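Long-range contacts in pyoverdine biosynthesis protein PvcB (Pseudomonas aeruginosa, PDB 4YLM), which catalyses the iron(II)- and 2-oxoglutarate-dependent oxidation of tyrosine isonitrile in the biosynthesis of paerucumarin: residues A[144-149]-A[256-261]; A[83-88]-A[274-279]. All blocks are in the same frame, centred on the assembly; numbering follows the deposited sequence.

Contact 1 (A[144-149]-A[256-261]); sequences SSTPAA and NLTLLH
S144 and L260 form an antiparallel hydrogen-bonded pair, S144 N giving its hydrogen to L260 O at 2.9 Å while L260 N returns one to S144 O at 3.0 Å, and S145 and L259 follow as the non-hydrogen-bonded pair. The ladder ends where 144-149 turns from strand into helix. There T258 O accepts a bond of 2.7 Å from T146 OG1, lying in the carbonyl plane, and a weak one from T146 N. Threonine suits this position because its two branches do different work. OG1, placed between the backbone N and carbonyl carbon (chi1 64°), reaches the T258 carbonyl and also meets L195 N, while CG2 rests against L260 CG at 3.7 Å, the two side chains crossing nearly at a right angle. P147 has no backbone N-H, no loss in the first turn of a helix, where none is called on for an i to i-4 bond; it puts CD only 3.4 Å from T258 CG2, a tight carbon contact. T258 OG1 itself bonds D255. L259 CD2 lies 3.7 Å from S145 CA, and its CB borders S144 O. S145 is the N-cap: its OG, anti to the backbone N (chi1 159°), accepts from A148 N at 3.2 Å. S144 OG is buried but bonded to L235 O and H241 ND1. The contact belongs to the antiparallel sheet in which strand 141-145 lies between 241-244 and 259-263, part of the jelly-roll core of TfdA-type oxygenases. H261, an iron ligand by close similarity, follows L260, its NE2 bonded to D114. Helix 224-235 packs on T146 and L260 through L235, strand 193-195 touches T146 through I194, and strand 120-131 lies against N256 and L257.

Contact 2 (A[83-88]-A[274-279]); sequences MLWPFG and LRRVHI
M83 meets H278 at a long strand of the jelly-roll fold shared by TfdA-family oxygenases, where the loop between strands 82-83 and 91-95 comes alongside 272-286. M83 N donates to H278 O at 2.9 Å, from well above the carbonyl plane, and a water accepting from H278 N lies 2.8 Å from M83 O, bridging the two backbones. The two side chains run side by side, pointing the same way; an extended start and a bend at chi3 (88°) carry the flexible thioether round until CE is 3.3 Å from H278 ND1. Next, W85 supplies the main side-chain bond: NE1 donates to H278 ND1 at 3.1 Å, nearly in the plane of both rings, which meet rim to rim with planes 31° apart. Histidine suits the place because its two nitrogens serve two partners: with ND1 accepting from the indole, NE2 bonds D114, a likely iron ligand. H278 is thus a second-shell residue behind D114, and the indole N-H, one layer further out, would help to set the turn of its imidazole. R276 brings NE over the rim of one face of the H278 ring, with H278 CE1 3.2 Å above the centre of the guanidinium plane, and NH2 comes obliquely to 3.7 Å from W85 NE1. F87 reaches in with CZ, its ring edge 4.1 Å from R276 NH2, while W85 CB sits above one face of the phenyl ring, toward its rim. A type I turn from W85 to G88 brings these two aromatics together; G88, at a phi of 105° that favours glycine, closes it by donating from N to W85 O at 2.8 Å.

Overall arrangement
From the N terminus, 83-88 comes first, and the chain then passes through strands 91-95 and 120-131, both partners of 272-286, before reaching 144-149. Contact 1 closes the inner loop of 106 residues, containing helices 155-163 and 224-235, when the chain returns at 256-261. Soon afterwards strand 272-286 closes the outer loop of 185 residues at contact 2, so contact 1 is nested within it and nothing crosses. Contact 1 joins strands of the three-stranded sheet, whereas contact 2 ties a loop to the larger mixed sheet. Their centres are 21 Å apart and they do not touch, yet D114, a likely iron ligand, bonds a histidine from each.

Contact 1 (A[144-149]-A[256-261])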
loop_
_atom_site.group_PDB
_atom_site.type_symbol
_atom_site.label_atom_id
_atom_site.label_comp_id
_atom_site.label_asym_id
_atom_site.label_seq_id
_atom_site.Cartn_x
_atom_site.Cartn_y
_atom_site.Cartn_z
ATOM N N SER A 144 -8.811 22.794 7.472
ATOM C CA SER A 144 -10.102 22.329 7.961
ATOM C C SER A 144 -10.555 21.106 7.196
ATOM O O SER A 144 -10.533 21.096 5.964
ATOM C CB SER A 144 -11.180 23.420 7.806
ATOM O OG SER A 144 -11.013 24.422 8.785
ATOM N N SER A 145 -10.993 20.088 7.925
ATOM C CA SER A 145 -11.550 18.889 7.297
ATOM C C SER A 145 -13.012 19.123 6.956
ATOM O O SER A 145 -13.829 19.346 7.847
ATOM C CB SER A 145 -11.439 17.705 8.257
ATOM O OG SER A 145 -12.369 16.698 7.903
ATOM N N THR A 146 -13.360 19.101 5.678
ATOM C CA THR A 146 -14.733 19.418 5.329
ATOM C C THR A 146 -15.713 18.315 5.741
ATOM O O THR A 146 -16.856 18.609 6.075
ATOM C CB THR A 146 -14.916 19.870 3.856
ATOM O OG1 THR A 146 -14.578 18.809 2.956
ATOM C CG2 THR A 146 -14.031 21.094 3.556
ATOM N N PRO A 147 -15.272 17.042 5.730
ATOM C CA PRO A 147 -16.182 16.012 6.263
ATOM C C PRO A 147 -16.462 16.195 7.755
ATOM O O PRO A 147 -17.592 15.951 8.183
ATOM C CB PRO A 147 -15.431 14.693 6.005
ATOM C CG PRO A 147 -14.549 15.013 4.777
ATOM C CD PRO A 147 -14.105 16.460 5.037
ATOM N N ALA A 148 -15.467 16.616 8.535
ATOM C CA ALA A 148 -15.712 16.897 9.947
ATOM C C ALA A 148 -16.743 18.023 10.106
ATOM O O ALA A 148 -17.673 17.918 10.911
ATOM C CB ALA A 148 -14.432 17.253 10.661
ATOM N N ALA A 149 -16.575 19.098 9.337
ATOM C CA ALA A 149 -17.524 20.213 9.375
ATOM C C ALA A 149 -18.938 19.727 9.051
ATOM O O ALA A 149 -19.914 20.148 9.686
ATOM C CB ALA A 149 -17.095 21.325 8.409
ATOM N N ASN A 256 -5.693 18.182 -0.667
ATOM C CA ASN A 256 -6.361 19.373 -1.190
ATOM C C ASN A 256 -7.785 19.118 -1.702
ATOM O O ASN A 256 -8.544 20.064 -1.894
ATOM C CB ASN A 256 -5.499 19.995 -2.304
ATOM C CG ASN A 256 -6.109 21.257 -2.888
ATOM O OD1 ASN A 256 -6.284 22.274 -2.197
ATOM N ND2 ASN A 256 -6.411 21.209 -4.179
ATOM N N LEU A 257 -8.151 17.851 -1.930
ATOM C CA LEU A 257 -9.487 17.528 -2.447
ATOM C C LEU A 257 -10.532 17.428 -1.336
ATOM O O LEU A 257 -11.736 17.458 -1.602
ATOM C CB LEU A 257 -9.472 16.227 -3.279
ATOM C CG LEU A 257 -8.461 16.186 -4.441
ATOM C CD1 LEU A 257 -8.615 14.895 -5.256
ATOM C CD2 LEU A 257 -8.626 17.421 -5.353
ATOM N N THR A 258 -10.064 17.320 -0.097
ATOM C CA THR A 258 -10.929 17.127 1.063
ATOM C C THR A 258 -10.855 18.311 2.031
ATOM O O THR A 258 -11.864 18.717 2.604
ATOM C CB THR A 258 -10.529 15.851 1.831
ATOM O OG1 THR A 258 -10.642 14.724 0.951
ATOM C CG2 THR A 258 -11.449 15.626 3.046
ATOM N N LEU A 259 -9.654 18.844 2.233
ATOM C CA LEU A 259 -9.475 19.957 3.157
ATOM C C LEU A 259 -9.708 21.289 2.465
ATOM O O LEU A 259 -9.717 21.370 1.234
ATOM C CB LEU A 259 -8.048 19.987 3.708
ATOM C CG LEU A 259 -7.514 18.698 4.331
ATOM C CD1 LEU A 259 -6.059 18.923 4.715
ATOM C CD2 LEU A 259 -8.357 18.322 5.549
ATOM N N LEU A 260 -9.898 22.321 3.279
ATOM C CA LEU A 260 -9.708 23.706 2.855
ATOM C C LEU A 260 -8.571 24.200 3.711
ATOM O O LEU A 260 -8.311 23.649 4.782
ATOM C CB LEU A 260 -10.960 24.550 3.117
ATOM C CG LEU A 260 -12.220 24.077 2.390
ATOM C CD1 LEU A 260 -13.465 24.874 2.825
ATOM C CD2 LEU A 260 -12.021 24.144 0.876
ATOM N N HIS A 261 -7.877 25.237 3.259
ATOM C CA HIS A 261 -6.738 25.710 4.011
ATOM C C HIS A 261 -6.677 27.228 3.968
ATOM O O HIS A 261 -7.294 27.869 3.119
ATOM C CB HIS A 261 -5.452 25.120 3.428
ATOM C CG HIS A 261 -5.115 25.658 2.076
ATOM N ND1 HIS A 261 -4.201 26.673 1.886
ATOM C CD2 HIS A 261 -5.595 25.347 0.847
ATOM C CE1 HIS A 261 -4.120 26.955 0.598
ATOM N NE2 HIS A 261 -4.952 26.163 -0.056
#

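Contact 2 (A[83-88]-A[274-279])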
loop_
_atom_site.group_PDB
_atom_site.type_symbol
_atom_site.label_atom_id
_atom_site.label_comp_id
_atom_site.label_asym_id
_atom_site.label_seq_id
_atom_site.Cartn_x
_atom_site.Cartn_y
_atom_site.Cartn_z
ATOM N N MET A 83 2.531 18.569 -10.480
ATOM C CA MET A 83 1.862 19.587 -11.264
ATOM C C MET A 83 2.812 20.783 -11.412
ATOM O O MET A 83 3.078 21.508 -10.444
ATOM C CB MET A 83 0.546 20.014 -10.618
ATOM C CG MET A 83 -0.250 20.996 -11.466
ATOM S SD MET A 83 -1.848 21.475 -10.759
ATOM C CE MET A 83 -1.364 22.864 -9.768
ATOM N N LEU A 84 3.332 20.966 -12.622
ATOM C CA LEU A 84 4.356 21.973 -12.876
ATOM C C LEU A 84 3.767 23.352 -13.135
ATOM O O LEU A 84 2.743 23.497 -13.806
ATOM C CB LEU A 84 5.248 21.552 -14.046
ATOM C CG LEU A 84 6.219 20.400 -13.774
ATOM C CD1 LEU A 84 6.878 19.942 -15.074
ATOM C CD2 LEU A 84 7.272 20.791 -12.736
ATOM N N TRP A 85 4.416 24.367 -12.578
ATOM C CA TRP A 85 4.031 25.747 -12.837
ATOM C C TRP A 85 5.087 26.353 -13.760
ATOM O O TRP A 85 6.113 25.728 -14.025
ATOM C CB TRP A 85 3.972 26.529 -11.528
ATOM C CG TRP A 85 2.817 26.173 -10.634
ATOM C CD1 TRP A 85 2.677 25.042 -9.867
ATOM C CD2 TRP A 85 1.651 26.968 -10.392
ATOM N NE1 TRP A 85 1.489 25.090 -9.173
ATOM C CE2 TRP A 85 0.843 26.260 -9.479
ATOM C CE3 TRP A 85 1.212 28.211 -10.862
ATOM C CZ2 TRP A 85 -0.382 26.753 -9.035
ATOM C CZ3 TRP A 85 -0.003 28.695 -10.419
ATOM C CH2 TRP A 85 -0.784 27.970 -9.511
ATOM N N PRO A 86 4.853 27.577 -14.250
ATOM C CA PRO A 86 5.906 28.204 -15.062
ATOM C C PRO A 86 7.234 28.287 -14.311
ATOM O O PRO A 86 8.300 28.217 -14.934
ATOM C CB PRO A 86 5.338 29.591 -15.343
ATOM C CG PRO A 86 3.849 29.361 -15.363
ATOM C CD PRO A 86 3.594 28.339 -14.288
ATOM N N PHE A 87 7.181 28.400 -12.986
ATOM C CA PHE A 87 8.408 28.448 -12.191
ATOM C C PHE A 87 9.029 27.069 -11.929
ATOM O O PHE A 87 10.079 26.965 -11.296
ATOM C CB PHE A 87 8.179 29.181 -10.867
ATOM C CG PHE A 87 7.041 28.627 -10.038
ATOM C CD1 PHE A 87 5.823 29.290 -9.983
ATOM C CD2 PHE A 87 7.203 27.455 -9.293
ATOM C CE1 PHE A 87 4.766 28.801 -9.208
ATOM C CE2 PHE A 87 6.151 26.953 -8.511
ATOM C CZ PHE A 87 4.934 27.626 -8.471
ATOM N N GLY A 88 8.383 26.013 -12.406
ATOM C CA GLY A 88 8.868 24.669 -12.135
ATOM C C GLY A 88 8.024 23.950 -11.091
ATOM O O GLY A 88 6.819 24.149 -11.033
ATOM N N LEU A 274 9.233 28.187 3.706
ATOM C CA LEU A 274 8.524 26.988 3.265
ATOM C C LEU A 274 8.680 26.819 1.767
ATOM O O LEU A 274 8.861 27.802 1.037
ATOM C CB LEU A 274 7.014 27.091 3.546
ATOM C CG LEU A 274 6.526 27.401 4.954
ATOM C CD1 LEU A 274 5.008 27.419 4.959
ATOM C CD2 LEU A 274 7.068 26.379 5.952
ATOM N N ARG A 275 8.561 25.572 1.319
ATOM C CA ARG A 275 8.562 25.235 -0.097
ATOM C C ARG A 275 7.366 24.341 -0.393
ATOM O O ARG A 275 7.138 23.364 0.320
ATOM C CB ARG A 275 9.864 24.512 -0.466
ATOM C CG ARG A 275 11.043 25.465 -0.663
ATOM C CD ARG A 275 12.352 24.738 -0.897
ATOM N NE ARG A 275 13.406 25.725 -1.062
ATOM C CZ ARG A 275 14.677 25.548 -0.724
ATOM N NH1 ARG A 275 15.090 24.394 -0.208
ATOM N NH2 ARG A 275 15.539 26.543 -0.907
ATOM N N ARG A 276 6.600 24.671 -1.430
ATOM C CA ARG A 276 5.407 23.895 -1.753
ATOM C C ARG A 276 5.449 23.304 -3.157
ATOM O O ARG A 276 5.800 23.992 -4.126
ATOM C CB ARG A 276 4.145 24.746 -1.610
ATOM C CG ARG A 276 2.857 23.969 -1.922
ATOM C CD ARG A 276 1.799 24.876 -2.537
ATOM N NE ARG A 276 2.151 25.271 -3.897
ATOM C CZ ARG A 276 1.569 26.269 -4.558
ATOM N NH1 ARG A 276 0.614 26.975 -3.981
ATOM N NH2 ARG A 276 1.951 26.568 -5.793
ATOM N N VAL A 277 5.066 22.031 -3.252
ATOM C CA VAL A 277 4.925 21.318 -4.518
ATOM C C VAL A 277 3.507 20.747 -4.608
ATOM O O VAL A 277 2.969 20.248 -3.613
ATOM C CB VAL A 277 5.950 20.164 -4.608
ATOM C CG1 VAL A 277 5.792 19.377 -5.928
ATOM C CG2 VAL A 277 7.380 20.710 -4.446
ATOM N N HIS A 278 2.897 20.849 -5.788
ATOM C CA HIS A 278 1.583 20.277 -6.040
ATOM C C HIS A 278 1.735 18.911 -6.711
ATOM O O HIS A 278 2.607 18.738 -7.559
ATOM C CB HIS A 278 0.782 21.192 -6.967
ATOM C CG HIS A 278 0.124 22.344 -6.273
ATOM N ND1 HIS A 278 0.057 23.602 -6.829
ATOM C CD2 HIS A 278 -0.539 22.418 -5.093
ATOM C CE1 HIS A 278 -0.608 24.408 -6.016
ATOM N NE2 HIS A 278 -0.975 23.715 -4.953
ATOM N N ILE A 279 0.887 17.954 -6.340
ATOM C CA ILE A 279 0.893 16.629 -6.969
ATOM C C ILE A 279 -0.460 16.410 -7.610
ATOM O O ILE A 279 -1.487 16.589 -6.961
ATOM C CB ILE A 279 1.135 15.505 -5.943
ATOM C CG1 ILE A 279 2.357 15.822 -5.072
ATOM C CG2 ILE A 279 1.229 14.124 -6.644
ATOM C CD1 ILE A 279 3.668 15.826 -5.815
HETATM O O HOH W 1 4.144 22.198 -7.978
#